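Local coordinates for protein MamA (Candidatus Magnetobacterium bavaricum, PDB 3VTX) that is an all-helical tetratricopeptide-repeat protein and, like other members of that family, probably serves as a scaffold for contacts between proteins, at residues 11-16 with 26-31; 139-144 with 165-170. One frame throughout, in Å; residues are numbered along the deposited sequence.

Interaction 1 (11-16 with 26-31); sequences IGDKKR and RAYKKV
The hydroxyl of Tyr-28 donates to Asp-13 OD1 over 2.6 Å from OH to OD1, a short bond reaching the carboxylate on its anti side, 16° out of its plane. The carboxylate oxygen lies at the edge of the ring, within the ring plane. Asp-13 grows from a side of its helix that turns from the partner, but with CG beside its own backbone N (chi1 -73°) the carboxylate is brought back to the hydroxyl. Its other oxygen, OD2, takes a salt bridge from Lys-44 of helix 39-51, so each carboxylate oxygen has a partner of its own, and the neighbouring lysine would probably favour the charged form of Asp-13.

Over one face of the same ring sits Gly-12, its CA 4.2 Å from the Tyr-28 centroid in a CH-pi contact. Segments 11-16 and 26-31, on helices 5-18 and 21-34, run nearly antiparallel, their axes 160° apart, in the helix packing characteristic of tetratricopeptide-repeat proteins: small residues meet where the backbones approach, with 5.0 Å between Gly-12 CA and Ala-27 CA. Ala-27 CB presses on the backbone, 3.6 Å from Gly-12 N, and its flank is lined by Ile-11 CG2 at 4.1 Å from that same Ala-27 CB.

Arg-16 stretches past the tyrosine hydroxyl with its CD and carries its guanidinium on to a salt bridge with Asp-51. At the outer margin Lys-15 and Arg-26, two like charges, share a water: it accepts from Lys-15 NZ at 2.8 Å and from Arg-26 NH1 at 3.0 Å, while Arg-26 NE is paired with Asp-22.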
# COMPACT_ATOMS: atom_id res chain seq x y z
N ILE A 11 22.46 3.96 13.47
CA ILE A 11 22.26 2.78 14.35
C ILE A 11 20.91 2.16 14.01
O ILE A 11 20.80 0.96 13.73
CB ILE A 11 22.38 3.15 15.85
CG1 ILE A 11 23.84 3.51 16.20
CG2 ILE A 11 21.93 1.98 16.75
CD1 ILE A 11 23.99 4.33 17.45
N GLY A 12 19.89 3.00 13.93
CA GLY A 12 18.55 2.46 13.63
C GLY A 12 18.49 1.75 12.30
O GLY A 12 17.93 0.68 12.16
N ASP A 13 19.10 2.37 11.28
CA ASP A 13 19.05 1.79 9.96
C ASP A 13 19.69 0.41 9.94
O ASP A 13 19.21 -0.49 9.30
CB ASP A 13 19.79 2.70 8.98
CG ASP A 13 19.03 3.94 8.67
OD1 ASP A 13 17.78 3.98 8.87
OD2 ASP A 13 19.65 4.89 8.15
N LYS A 14 20.83 0.30 10.61
CA LYS A 14 21.61 -0.94 10.59
C LYS A 14 20.88 -2.03 11.43
O LYS A 14 20.89 -3.19 11.10
CB LYS A 14 22.98 -0.70 11.22
CG LYS A 14 24.08 -0.22 10.27
CD LYS A 14 25.18 0.51 11.04
CE LYS A 14 25.90 -0.39 12.07
NZ LYS A 14 27.32 0.14 12.28
N LYS A 15 20.29 -1.60 12.53
CA LYS A 15 19.44 -2.55 13.31
C LYS A 15 18.23 -3.02 12.55
O LYS A 15 17.93 -4.20 12.56
CB LYS A 15 19.11 -1.94 14.66
CG LYS A 15 20.28 -2.00 15.63
CD LYS A 15 19.97 -1.51 17.04
CE LYS A 15 21.20 -1.46 17.97
NZ LYS A 15 20.82 -1.19 19.41
N ARG A 16 17.54 -2.13 11.84
CA ARG A 16 16.44 -2.51 11.06
C ARG A 16 16.88 -3.57 9.98
O ARG A 16 16.25 -4.63 9.79
CB ARG A 16 15.84 -1.26 10.41
CG ARG A 16 14.54 -1.56 9.68
CD ARG A 16 14.01 -0.31 9.04
NE ARG A 16 12.90 -0.66 8.22
CZ ARG A 16 12.48 0.02 7.18
NH1 ARG A 16 11.48 -0.46 6.49
NH2 ARG A 16 13.12 1.11 6.78
N ARG A 26 14.04 1.96 19.05
CA ARG A 26 14.72 2.70 20.12
C ARG A 26 15.62 3.80 19.58
O ARG A 26 15.57 4.93 20.09
CB ARG A 26 15.48 1.77 21.07
CG ARG A 26 14.54 1.06 21.95
CD ARG A 26 15.22 0.20 23.04
NE ARG A 26 15.60 -1.09 22.52
CZ ARG A 26 16.82 -1.49 22.24
NH1 ARG A 26 16.99 -2.73 21.80
NH2 ARG A 26 17.83 -0.71 22.49
N ALA A 27 16.41 3.49 18.59
CA ALA A 27 17.30 4.46 18.01
C ALA A 27 16.54 5.64 17.33
O ALA A 27 16.85 6.80 17.55
CB ALA A 27 18.26 3.78 17.03
N TYR A 28 15.43 5.34 16.62
CA TYR A 28 14.69 6.37 15.94
C TYR A 28 13.93 7.23 16.90
O TYR A 28 13.88 8.50 16.75
CB TYR A 28 13.76 5.69 14.92
CG TYR A 28 14.40 4.95 13.73
CD1 TYR A 28 15.51 5.43 13.06
CD2 TYR A 28 13.81 3.81 13.22
CE1 TYR A 28 16.06 4.75 12.02
CE2 TYR A 28 14.32 3.17 12.11
CZ TYR A 28 15.43 3.66 11.50
OH TYR A 28 15.90 3.01 10.41
N LYS A 29 13.45 6.62 17.99
CA LYS A 29 12.80 7.35 19.03
C LYS A 29 13.78 8.34 19.71
O LYS A 29 13.35 9.44 20.14
CB LYS A 29 12.11 6.48 20.03
CG LYS A 29 10.79 5.82 19.55
CD LYS A 29 10.15 4.95 20.57
CE LYS A 29 8.84 4.37 20.14
NZ LYS A 29 8.33 3.48 21.21
N LYS A 30 15.03 7.90 19.85
CA LYS A 30 16.08 8.73 20.48
C LYS A 30 16.32 9.97 19.55
O LYS A 30 16.33 11.10 20.05
CB LYS A 30 17.32 7.93 20.69
CG LYS A 30 18.48 8.80 21.38
CD LYS A 30 19.41 7.99 22.27
CE LYS A 30 20.25 8.92 23.21
NZ LYS A 30 19.30 9.82 23.98
N VAL A 31 16.40 9.74 18.25
CA VAL A 31 16.49 10.84 17.27
C VAL A 31 15.37 11.84 17.48
O VAL A 31 15.60 13.07 17.54
CB VAL A 31 16.51 10.35 15.86
CG1 VAL A 31 16.41 11.56 14.86
CG2 VAL A 31 17.69 9.51 15.56
O HOH W 1 19.46 -3.53 20.21

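Interaction 2 (139-144 with 165-170); sequences GFIRAY and KKALEK
The Tyr-144 ring lies alongside helix 157-169, and Lys-166 CB, the backbone N of Ala-167 and Lys-170 NZ approach it obliquely, whereas Ile-141 O from its own helix lies in plane at the ring's edge. With CG beside the backbone N (chi1 -61°), the ring runs along the flank of the partner helix, and its hydroxyl reaches toward the loop ahead of its own helix.

The two segments belong to helices 141-153 and 157-169, a helical hairpin of the tetratricopeptide-repeat kind, with the beginning of helix 141-153 packed against the later part of helix 157-169. Ala-167 is the small residue that lets them close up, its CA 5.4 Å from Tyr-144 CA. Its methyl is shared: Ala-167 CB lies 3.9 Å from Tyr-144 CB and equally far from Ile-141 CG2. Around the ring, Lys-166 crosses Tyr-144 at about a right angle, with CB 3.9 Å from Tyr-144 CD1, and it also makes a cation-pi contact with Tyr-163.

Lys-170 makes the remaining contacts. Lys-170 and Ile-141 lie alongside each other, pointing opposite ways, with Lys-170 CB 4.0 Å from Ile-141 CG1. Two kinks in the lysine chain (chi2 -57°, chi3 -82°) bring it to the loop that precedes helix 141-153, where CE comes 4.2 Å from Gly-139 CA. There the carbonyl oxygen of Pro-138 accepts a hydrogen bond from Tyr-144 OH and another from Lys-170 NZ; the two donors are not bonded to each other.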
# COMPACT_ATOMS: atom_id res chain seq x y z
N GLY A 139 0.08 -6.48 -16.74
CA GLY A 139 0.40 -7.84 -16.32
C GLY A 139 -0.02 -8.26 -14.90
O GLY A 139 0.20 -9.37 -14.49
N PHE A 140 -0.57 -7.32 -14.14
CA PHE A 140 -0.98 -7.61 -12.76
C PHE A 140 -2.32 -8.39 -12.73
O PHE A 140 -3.39 -7.78 -12.81
CB PHE A 140 -1.11 -6.31 -11.96
CG PHE A 140 -1.44 -6.56 -10.49
CD1 PHE A 140 -0.86 -7.57 -9.78
CD2 PHE A 140 -2.30 -5.71 -9.84
CE1 PHE A 140 -1.14 -7.76 -8.44
CE2 PHE A 140 -2.62 -5.95 -8.49
CZ PHE A 140 -2.04 -6.91 -7.81
N ILE A 141 -2.19 -9.67 -12.55
CA ILE A 141 -3.32 -10.62 -12.69
C ILE A 141 -4.44 -10.34 -11.67
O ILE A 141 -5.63 -10.35 -12.01
CB ILE A 141 -2.82 -12.08 -12.59
CG1 ILE A 141 -1.93 -12.44 -13.83
CG2 ILE A 141 -4.01 -13.14 -12.61
CD1 ILE A 141 -0.96 -13.40 -13.50
N ARG A 142 -4.08 -10.06 -10.44
CA ARG A 142 -5.10 -9.91 -9.43
C ARG A 142 -6.02 -8.73 -9.69
O ARG A 142 -7.15 -8.77 -9.27
CB ARG A 142 -4.50 -9.82 -8.01
CG ARG A 142 -5.56 -10.25 -6.98
CD ARG A 142 -4.99 -10.28 -5.60
NE ARG A 142 -5.88 -10.82 -4.59
CZ ARG A 142 -6.63 -10.13 -3.75
NH1 ARG A 142 -7.39 -10.75 -2.85
NH2 ARG A 142 -6.71 -8.83 -3.83
N ALA A 143 -5.58 -7.69 -10.37
CA ALA A 143 -6.46 -6.60 -10.69
C ALA A 143 -7.62 -7.03 -11.54
O ALA A 143 -8.76 -6.54 -11.37
CB ALA A 143 -5.69 -5.45 -11.31
N TYR A 144 -7.35 -7.89 -12.49
CA TYR A 144 -8.51 -8.49 -13.29
C TYR A 144 -9.43 -9.31 -12.42
O TYR A 144 -10.67 -9.16 -12.51
CB TYR A 144 -8.00 -9.40 -14.38
CG TYR A 144 -7.12 -8.63 -15.36
CD1 TYR A 144 -7.65 -8.10 -16.50
CD2 TYR A 144 -5.76 -8.49 -15.13
CE1 TYR A 144 -6.81 -7.35 -17.38
CE2 TYR A 144 -4.94 -7.81 -16.04
CZ TYR A 144 -5.45 -7.25 -17.11
OH TYR A 144 -4.61 -6.59 -17.99
N LYS A 165 -12.12 -14.71 -16.40
CA LYS A 165 -11.54 -15.36 -17.55
C LYS A 165 -10.37 -14.56 -18.10
O LYS A 165 -9.35 -15.18 -18.54
CB LYS A 165 -12.61 -15.51 -18.60
CG LYS A 165 -13.48 -16.73 -18.41
CD LYS A 165 -14.55 -16.84 -19.49
CE LYS A 165 -15.45 -17.99 -19.23
NZ LYS A 165 -16.10 -18.70 -20.53
N LYS A 166 -10.40 -13.25 -18.08
CA LYS A 166 -9.26 -12.44 -18.53
C LYS A 166 -8.05 -12.74 -17.69
O LYS A 166 -6.92 -12.85 -18.21
CB LYS A 166 -9.43 -10.93 -18.55
CG LYS A 166 -10.39 -10.39 -19.56
CD LYS A 166 -10.50 -8.81 -19.34
CE LYS A 166 -11.58 -8.12 -20.12
NZ LYS A 166 -11.00 -7.80 -21.46
N ALA A 167 -8.25 -12.85 -16.37
CA ALA A 167 -7.16 -13.19 -15.49
C ALA A 167 -6.52 -14.53 -15.89
O ALA A 167 -5.34 -14.67 -15.86
CB ALA A 167 -7.65 -13.27 -13.98
N LEU A 168 -7.33 -15.51 -16.18
CA LEU A 168 -6.80 -16.82 -16.56
C LEU A 168 -6.05 -16.69 -17.89
O LEU A 168 -5.02 -17.30 -18.11
CB LEU A 168 -7.90 -17.80 -16.71
CG LEU A 168 -8.40 -18.44 -15.42
CD1 LEU A 168 -9.87 -19.00 -15.59
CD2 LEU A 168 -7.45 -19.61 -15.02
N GLU A 169 -6.61 -15.86 -18.79
CA GLU A 169 -6.03 -15.81 -20.16
C GLU A 169 -4.63 -15.27 -20.10
O GLU A 169 -3.72 -15.66 -20.91
CB GLU A 169 -6.89 -14.92 -21.07
CG GLU A 169 -6.33 -14.79 -22.57
CD GLU A 169 -5.16 -13.80 -22.73
OE1 GLU A 169 -4.97 -12.91 -21.90
OE2 GLU A 169 -4.38 -13.92 -23.74
N LYS A 170 -4.32 -14.44 -19.11
CA LYS A 170 -2.96 -13.84 -18.98
C LYS A 170 -1.82 -14.87 -18.78
O LYS A 170 -0.65 -14.58 -19.05
CB LYS A 170 -2.78 -12.91 -17.76
CG LYS A 170 -3.59 -11.62 -17.81
CD LYS A 170 -3.30 -10.81 -18.98
CE LYS A 170 -2.12 -9.98 -18.88
NZ LYS A 170 -2.51 -8.82 -19.83

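Interaction 1 comes first along the chain and is complete before interaction 2 begins. One joins helices 5-18 and 21-34, the other helices 141-153 and 157-169, and no helix is common to both. They lie on opposite sides of the chain's centre, with centres 41 Å apart and nearest atoms about 21 Å apart, so neither touches the other. Helices 39-51 through 123-136 fill the chain between them. The same kind of join, a short-linked helical hairpin closed on an alanine, thus recurs toward the two ends of the helical array, consistent with the superhelical stacking known for tandem tetratricopeptide repeats.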